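Local coordinates for protein phosphonopyruvate hydrolase (Variovorax sp., PDB 2HJP) that hydrolyses phosphonopyruvate to pyruvate and phosphate, cleaving its phosphorus-carbon bond with the help of a divalent metal ion, at residues Glu45-Ala48 with Pro53-Asn56; Val90-Val95 with Gln135-Ala140; Ala143-Arg148 with Gly179-Leu184. One frame throughout, in Å; residues are numbered along the deposited sequence.

Contact 1 of 3, residues Glu45-Ala48 with Pro53-Asn56; sequences ELSA and PDAN
Ser47, on the short helix 43-49, turns its side chain toward the loop at Pro53 and Asp54, and the touch is of van der Waals kind. With chi1 at 60°, OG sits between the backbone N and the carbonyl carbon. This rotation brings the hydroxyl back over its own helix, where it bonds to the carbonyl oxygens of Gly43 and Phe44 in the preceding turn. The polar tip is thus engaged within the helix, and toward the loop it merely lies beside carbon: Ser47 OG is 3.6 Å from Asp54 CB. The methylene group faces the loop backbone, with Ser47 CB 3.8 Å from Pro53 O. Pro53 O also accepts a weak bond from Ala55 N at 3.1 Å, which closes an inverse gamma turn centred on Asp54. In Asp54 the first torsion is extended (CG anti to N, chi1 -178°), and the carboxylate is carried past the serine; Asp54 OD2 stays 4.1 Å from Ser47 OG, too far for a hydrogen bond. Gln276 of the second subunit packs on both Ser47 and Pro53. The Asp54 side chain comes within about 4 Å of both the bound phosphonopyruvate and the magnesium ion, as befits its inferred role as nucleophile. The arrangement is a tight turn presenting an acidic side chain beside the substrate-binding segment, part of the active site of a PEP mutase/isocitrate lyase superfamily enzyme.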
loop_
_atom_site.group_PDB
_atom_site.type_symbol
_atom_site.label_atom_id
_atom_site.label_comp_id
_atom_site.label_asym_id
_atom_site.label_seq_id
_atom_site.Cartn_x
_atom_site.Cartn_y
_atom_site.Cartn_z
ATOM N N GLU A 45 9.694 -13.761 -10.083
ATOM C CA GLU A 45 8.428 -13.576 -10.813
ATOM C C GLU A 45 7.732 -12.262 -10.493
ATOM O O GLU A 45 7.280 -11.583 -11.407
ATOM C CB GLU A 45 7.443 -14.685 -10.544
ATOM C CG GLU A 45 7.819 -15.991 -11.290
ATOM C CD GLU A 45 6.633 -16.605 -12.003
ATOM O OE1 GLU A 45 5.496 -16.113 -11.756
ATOM O OE2 GLU A 45 6.831 -17.564 -12.781
ATOM N N LEU A 46 7.639 -11.881 -9.211
ATOM C CA LEU A 46 6.938 -10.640 -8.936
ATOM C C LEU A 46 7.766 -9.445 -9.479
ATOM O O LEU A 46 7.204 -8.533 -10.086
ATOM C CB LEU A 46 6.705 -10.495 -7.430
ATOM C CG LEU A 46 5.881 -9.311 -7.038
ATOM C CD1 LEU A 46 4.521 -9.383 -7.677
ATOM C CD2 LEU A 46 5.776 -9.281 -5.540
ATOM N N SER A 47 9.083 -9.429 -9.289
ATOM C CA SER A 47 9.843 -8.298 -9.832
ATOM C C SER A 47 9.753 -8.319 -11.374
ATOM O O SER A 47 9.674 -7.286 -12.008
ATOM C CB SER A 47 11.335 -8.325 -9.346
ATOM O OG SER A 47 11.878 -9.541 -9.820
ATOM N N ALA A 48 9.774 -9.493 -11.994
ATOM C CA ALA A 48 9.691 -9.526 -13.462
ATOM C C ALA A 48 8.347 -8.928 -13.895
ATOM O O ALA A 48 8.267 -8.173 -14.889
ATOM C CB ALA A 48 9.844 -10.982 -13.986
ATOM N N PRO A 53 14.599 -5.444 -12.122
ATOM C CA PRO A 53 15.456 -6.591 -11.843
ATOM C C PRO A 53 15.197 -7.215 -10.489
ATOM O O PRO A 53 14.700 -6.545 -9.586
ATOM C CB PRO A 53 16.898 -6.024 -11.925
ATOM C CG PRO A 53 16.755 -4.791 -12.821
ATOM C CD PRO A 53 15.395 -4.228 -12.376
ATOM N N ASP A 54 15.521 -8.510 -10.389
ATOM C CA ASP A 54 15.399 -9.278 -9.144
ATOM C C ASP A 54 16.726 -8.988 -8.359
ATOM O O ASP A 54 17.572 -9.859 -8.262
ATOM C CB ASP A 54 15.263 -10.775 -9.498
ATOM C CG ASP A 54 15.088 -11.674 -8.263
ATOM O OD1 ASP A 54 15.429 -12.892 -8.347
ATOM O OD2 ASP A 54 14.614 -11.156 -7.225
ATOM N N ALA A 55 16.895 -7.765 -7.855
ATOM C CA ALA A 55 18.110 -7.366 -7.162
ATOM C C ALA A 55 17.695 -6.480 -6.004
ATOM O O ALA A 55 18.232 -5.381 -5.819
ATOM C CB ALA A 55 19.026 -6.574 -8.128
ATOM N N ASN A 56 16.699 -6.939 -5.253
ATOM C CA ASN A 56 16.180 -6.197 -4.100
ATOM C C ASN A 56 15.732 -4.779 -4.474
ATOM O O ASN A 56 15.855 -3.818 -3.700
ATOM C CB ASN A 56 17.213 -6.130 -2.970
ATOM C CG ASN A 56 17.992 -7.455 -2.777
ATOM O OD1 ASN A 56 19.135 -7.635 -3.275
ATOM N ND2 ASN A 56 17.389 -8.375 -2.063
#

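Contact 2 of 3, residues Val90-Val95 with Gln135-Ala140; sequences VNVHYV and QGKIAA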
loop_
_atom_site.group_PDB
_atom_site.type_symbol
_atom_site.label_atom_id
_atom_site.label_comp_id
_atom_site.label_asym_id
_atom_site.label_seq_id
_atom_site.Cartn_x
_atom_site.Cartn_y
_atom_site.Cartn_z
ATOM N N VAL A 90 17.911 -8.551 12.956
ATOM C CA VAL A 90 16.885 -7.752 13.616
ATOM C C VAL A 90 15.705 -7.542 12.627
ATOM O O VAL A 90 14.563 -7.710 13.014
ATOM C CB VAL A 90 17.440 -6.419 14.078
ATOM C CG1 VAL A 90 16.298 -5.542 14.645
ATOM C CG2 VAL A 90 18.533 -6.648 15.144
ATOM N N ASN A 91 15.990 -7.215 11.365
ATOM C CA ASN A 91 14.928 -7.032 10.375
ATOM C C ASN A 91 14.198 -8.369 10.249
ATOM O O ASN A 91 12.997 -8.383 10.212
ATOM C CB ASN A 91 15.517 -6.634 9.004
ATOM C CG ASN A 91 16.156 -5.284 9.043
ATOM O OD1 ASN A 91 15.445 -4.261 9.054
ATOM N ND2 ASN A 91 17.474 -5.236 9.110
ATOM N N VAL A 92 14.936 -9.485 10.211
ATOM C CA VAL A 92 14.311 -10.820 10.112
ATOM C C VAL A 92 13.260 -11.031 11.186
ATOM O O VAL A 92 12.117 -11.446 10.935
ATOM C CB VAL A 92 15.370 -11.947 10.176
ATOM C CG1 VAL A 92 14.682 -13.325 10.256
ATOM C CG2 VAL A 92 16.259 -11.874 8.960
ATOM N N HIS A 93 13.627 -10.691 12.398
ATOM C CA HIS A 93 12.696 -10.793 13.540
ATOM C C HIS A 93 11.411 -10.037 13.391
ATOM O O HIS A 93 10.354 -10.489 13.830
ATOM C CB HIS A 93 13.414 -10.284 14.797
ATOM C CG HIS A 93 12.703 -10.633 16.046
ATOM N ND1 HIS A 93 12.946 -11.801 16.731
ATOM C CD2 HIS A 93 11.764 -9.966 16.744
ATOM C CE1 HIS A 93 12.188 -11.825 17.807
ATOM N NE2 HIS A 93 11.467 -10.726 17.843
ATOM N N TYR A 94 11.492 -8.874 12.754
ATOM C CA TYR A 94 10.330 -8.037 12.551
ATOM C C TYR A 94 9.558 -8.426 11.293
ATOM O O TYR A 94 8.357 -8.248 11.225
ATOM C CB TYR A 94 10.720 -6.530 12.460
ATOM C CG TYR A 94 11.056 -5.922 13.825
ATOM C CD1 TYR A 94 10.050 -5.409 14.654
ATOM C CD2 TYR A 94 12.352 -5.903 14.288
ATOM C CE1 TYR A 94 10.350 -4.881 15.952
ATOM C CE2 TYR A 94 12.678 -5.374 15.587
ATOM C CZ TYR A 94 11.662 -4.863 16.411
ATOM O OH TYR A 94 11.957 -4.384 17.686
ATOM N N VAL A 95 10.261 -8.956 10.317
ATOM C CA VAL A 95 9.678 -9.310 9.062
ATOM C C VAL A 95 8.936 -10.655 9.060
ATOM O O VAL A 95 7.873 -10.733 8.538
ATOM C CB VAL A 95 10.830 -9.314 7.985
ATOM C CG1 VAL A 95 10.565 -10.282 6.947
ATOM C CG2 VAL A 95 10.917 -7.950 7.379
ATOM N N GLN A 135 23.470 -17.951 10.741
ATOM C CA GLN A 135 22.907 -18.764 11.804
ATOM C C GLN A 135 22.088 -17.863 12.673
ATOM O O GLN A 135 21.001 -18.273 13.072
ATOM C CB GLN A 135 23.996 -19.440 12.630
ATOM C CG GLN A 135 24.638 -20.674 11.934
ATOM C CD GLN A 135 25.589 -21.396 12.891
ATOM O OE1 GLN A 135 25.432 -22.597 13.220
ATOM N NE2 GLN A 135 26.577 -20.656 13.351
ATOM N N GLY A 136 22.584 -16.646 12.964
ATOM C CA GLY A 136 21.785 -15.702 13.773
ATOM C C GLY A 136 20.439 -15.335 13.098
ATOM O O GLY A 136 19.379 -15.192 13.734
ATOM N N LYS A 137 20.499 -15.111 11.794
ATOM C CA LYS A 137 19.281 -14.777 11.032
ATOM C C LYS A 137 18.221 -15.899 11.026
ATOM O O LYS A 137 17.020 -15.674 11.180
ATOM C CB LYS A 137 19.718 -14.381 9.622
ATOM C CG LYS A 137 20.438 -13.003 9.643
ATOM C CD LYS A 137 21.088 -12.698 8.310
ATOM C CE LYS A 137 20.038 -12.300 7.285
ATOM N NZ LYS A 137 20.622 -11.558 6.083
ATOM N N ILE A 138 18.671 -17.115 10.858
ATOM C CA ILE A 138 17.757 -18.253 10.865
ATOM C C ILE A 138 17.192 -18.425 12.280
ATOM O O ILE A 138 15.992 -18.656 12.444
ATOM C CB ILE A 138 18.563 -19.529 10.481
ATOM C CG1 ILE A 138 18.854 -19.467 8.976
ATOM C CG2 ILE A 138 17.795 -20.826 10.860
ATOM C CD1 ILE A 138 17.637 -19.509 8.011
ATOM N N ALA A 139 18.054 -18.324 13.310
ATOM C CA ALA A 139 17.572 -18.465 14.703
ATOM C C ALA A 139 16.552 -17.346 15.004
ATOM O O ALA A 139 15.555 -17.581 15.702
ATOM C CB ALA A 139 18.767 -18.403 15.710
ATOM N N ALA A 140 16.808 -16.128 14.494
ATOM C CA ALA A 140 15.839 -15.011 14.683
ATOM C C ALA A 140 14.493 -15.364 14.006
ATOM O O ALA A 140 13.414 -15.028 14.549
ATOM C CB ALA A 140 16.386 -13.679 14.076
#
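The His93 imidazole leans toward the backbone of Ala140, His93 ND1 coming 3.9 Å from Ala140 O, too long for a hydrogen bond; ND1 is buried here without a polar partner in the model. The neighbouring Tyr94 ring receives Val90 CG1 from its own helix at its edge, in the ring plane, while Met281 of the fourth subunit also packs against this tyrosine. Between the helices the residue that reaches across is Val92, whose two methyls divide the work. Val92 CG1, anti to the backbone N (chi1 173°), comes 3.4 Å from Lys137 O. The same methyl, Val92 CG1, meets Ala140 CB at 4.2 Å. Val92 CG2 lies 4.2 Å from Lys137 CE, the two side chains crossing at about a right angle. A bend at chi3 (75°) shapes the lysine chain, whose NZ bonds to the carbonyl oxygens of Thr84 and Gly87. The axes of segments 90-95 and 135-140 come within 8.4 Å at 20°, almost parallel, an approach consistent with the small Ala140 at the interface. Such close, near-parallel packing of consecutive outer helices, 89-102 and 131-144, with Met109 of the intervening strand 106-110 touching Val92 and Lys137, is characteristic of a TIM barrel.

Contact 3 of 3, residues Ala143-Arg148 with Gly179-Leu184; sequences AARADR and GADAIL
Arg145 and Asp181 form a salt bridge across one end of the TIM barrel, joining the turn that leaves helix 131-144 to the residues leading into strand 182-185. From CB the arginine chain sets out toward Asp181 with CG between the backbone N and the carbonyl carbon (chi1 82°), and runs on extended before bending at chi3; along the way the side chain packs on Glu100 of helix 89-102. Arg148 O stands 3.7 Å above one face of the Arg145 guanidinium, offset toward the rim, while the carboxylate arrives at the edge. Arg145 CZ is 4.0 Å from Asp181 OD2, and Arg145 NH1 makes the bond itself, 2.8 Å from that oxygen. The acceptor uses its syn lone pair and lies close to the guanidinium plane, but the N-H...O angle of 139° is well short of straight, and the two flat groups are turned 43° apart. NH1 also bonds to Phe150 O. Asp181 in turn has further duties: OD2 accepts from Val152 N of the adjacent strand 151-156, and OD1 pairs with Arg8. Were Asp181 replaced by alanine, Arg145 and Arg8 would probably lose their shared counter-charge, and Val152 N its side-chain acceptor. Gly179, where a Schellman motif ends helix 165-177, supplies one further acceptor. Arg145 NH2, the other end of the guanidinium, donates at 2.7 Å to a water, which in turn donates to Gly179 O at 2.9 Å and to Asp181 OD1 at 2.8 Å.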
loop_
_atom_site.group_PDB
_atom_site.type_symbol
_atom_site.label_atom_id
_atom_site.label_comp_id
_atom_site.label_asym_id
_atom_site.label_seq_id
_atom_site.Cartn_x
_atom_site.Cartn_y
_atom_site.Cartn_z
ATOM N N ALA A 143 12.784 -18.020 16.062
ATOM C CA ALA A 143 12.349 -17.407 17.348
ATOM C C ALA A 143 11.084 -16.522 17.101
ATOM O O ALA A 143 10.161 -16.462 17.928
ATOM C CB ALA A 143 13.489 -16.479 17.928
ATOM N N ALA A 144 11.054 -15.827 15.971
ATOM C CA ALA A 144 9.947 -14.914 15.664
ATOM C C ALA A 144 8.615 -15.560 15.245
ATOM O O ALA A 144 7.560 -14.955 15.422
ATOM C CB ALA A 144 10.403 -13.899 14.579
ATOM N N ARG A 145 8.642 -16.775 14.703
ATOM C CA ARG A 145 7.413 -17.407 14.262
ATOM C C ARG A 145 6.515 -17.759 15.452
ATOM O O ARG A 145 7.025 -18.096 16.515
ATOM C CB ARG A 145 7.705 -18.690 13.437
ATOM C CG ARG A 145 7.979 -19.923 14.191
ATOM C CD ARG A 145 8.318 -21.240 13.359
ATOM N NE ARG A 145 9.345 -22.000 14.113
ATOM C CZ ARG A 145 10.137 -22.944 13.599
ATOM N NH1 ARG A 145 10.053 -23.311 12.303
ATOM N NH2 ARG A 145 11.080 -23.480 14.371
ATOM N N ALA A 146 5.205 -17.657 15.267
ATOM C CA ALA A 146 4.241 -17.978 16.332
ATOM C C ALA A 146 3.852 -19.432 16.273
ATOM O O ALA A 146 3.885 -20.134 17.289
ATOM C CB ALA A 146 2.951 -17.120 16.220
ATOM N N ASP A 147 3.458 -19.907 15.098
ATOM C CA ASP A 147 3.026 -21.287 14.975
ATOM C C ASP A 147 4.277 -22.164 14.722
ATOM O O ASP A 147 4.937 -21.948 13.735
ATOM C CB ASP A 147 2.011 -21.353 13.797
ATOM C CG ASP A 147 1.613 -22.767 13.427
ATOM O OD1 ASP A 147 2.106 -23.723 14.042
ATOM O OD2 ASP A 147 0.796 -22.929 12.505
ATOM N N ARG A 148 4.613 -23.150 15.579
ATOM C CA ARG A 148 5.797 -23.954 15.321
ATOM C C ARG A 148 5.767 -24.698 13.977
ATOM O O ARG A 148 6.830 -25.093 13.484
ATOM C CB ARG A 148 6.086 -24.965 16.489
ATOM N N GLY A 179 18.402 -24.084 13.336
ATOM C CA GLY A 179 16.952 -24.147 13.307
ATOM C C GLY A 179 16.260 -24.261 11.963
ATOM O O GLY A 179 15.044 -24.436 11.928
ATOM N N ALA A 180 17.001 -24.221 10.853
ATOM C CA ALA A 180 16.308 -24.386 9.558
ATOM C C ALA A 180 15.545 -25.724 9.437
ATOM O O ALA A 180 16.031 -26.792 9.837
ATOM C CB ALA A 180 17.291 -24.212 8.409
ATOM N N ASP A 181 14.313 -25.676 8.903
ATOM C CA ASP A 181 13.519 -26.890 8.776
ATOM C C ASP A 181 13.847 -27.589 7.508
ATOM O O ASP A 181 13.451 -28.748 7.328
ATOM C CB ASP A 181 12.023 -26.519 8.789
ATOM C CG ASP A 181 11.594 -25.906 10.142
ATOM O OD1 ASP A 181 11.599 -26.670 11.120
ATOM O OD2 ASP A 181 11.308 -24.677 10.230
ATOM N N ALA A 182 14.517 -26.863 6.607
ATOM C CA ALA A 182 14.918 -27.455 5.314
ATOM C C ALA A 182 16.012 -26.649 4.688
ATOM O O ALA A 182 16.196 -25.493 5.054
ATOM C CB ALA A 182 13.725 -27.562 4.385
ATOM N N ILE A 183 16.761 -27.254 3.767
ATOM C CA ILE A 183 17.846 -26.560 3.129
ATOM C C ILE A 183 17.655 -26.550 1.602
ATOM O O ILE A 183 17.544 -27.613 0.957
ATOM C CB ILE A 183 19.172 -27.237 3.484
ATOM C CG1 ILE A 183 19.318 -27.326 5.034
ATOM C CG2 ILE A 183 20.273 -26.497 2.786
ATOM C CD1 ILE A 183 20.680 -27.464 5.585
ATOM N N LEU A 184 17.576 -25.354 1.041
ATOM C CA LEU A 184 17.397 -25.229 -0.386
ATOM C C LEU A 184 18.820 -25.022 -0.896
ATOM O O LEU A 184 19.446 -24.036 -0.555
ATOM C CB LEU A 184 16.518 -24.007 -0.706
ATOM C CG LEU A 184 16.067 -23.918 -2.197
ATOM C CD1 LEU A 184 14.874 -22.871 -2.347
ATOM C CD2 LEU A 184 17.356 -23.614 -3.095
HETATM O O HOH W 1 12.733 -25.359 13.343
#

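How the contacts relate
Contacts 2 and 3 are neighbours, with centres about 10 Å apart, and share helix 131-144. They touch directly: Ile138 CG2 lies 3.5 Å from Ala180 N, and His93 O is 3.5 Å from Ala144 CB. Contact 1 stands apart, its centre about 22 Å from that of contact 2 and about 25 Å from that of contact 3; of the three it is the one beside the substrate and the magnesium ion, with the Asp54 side chain about 4 Å from each. In contact 2 the Lys137 side chain is about 14 Å from the magnesium ion, and contact 3 is remote from the annotated sites. Contacts 1 and 2 nevertheless meet between chains of the tetramer, where Pro53 packs on Tyr94 of the third subunit and Asn91 on Ala55 of that subunit.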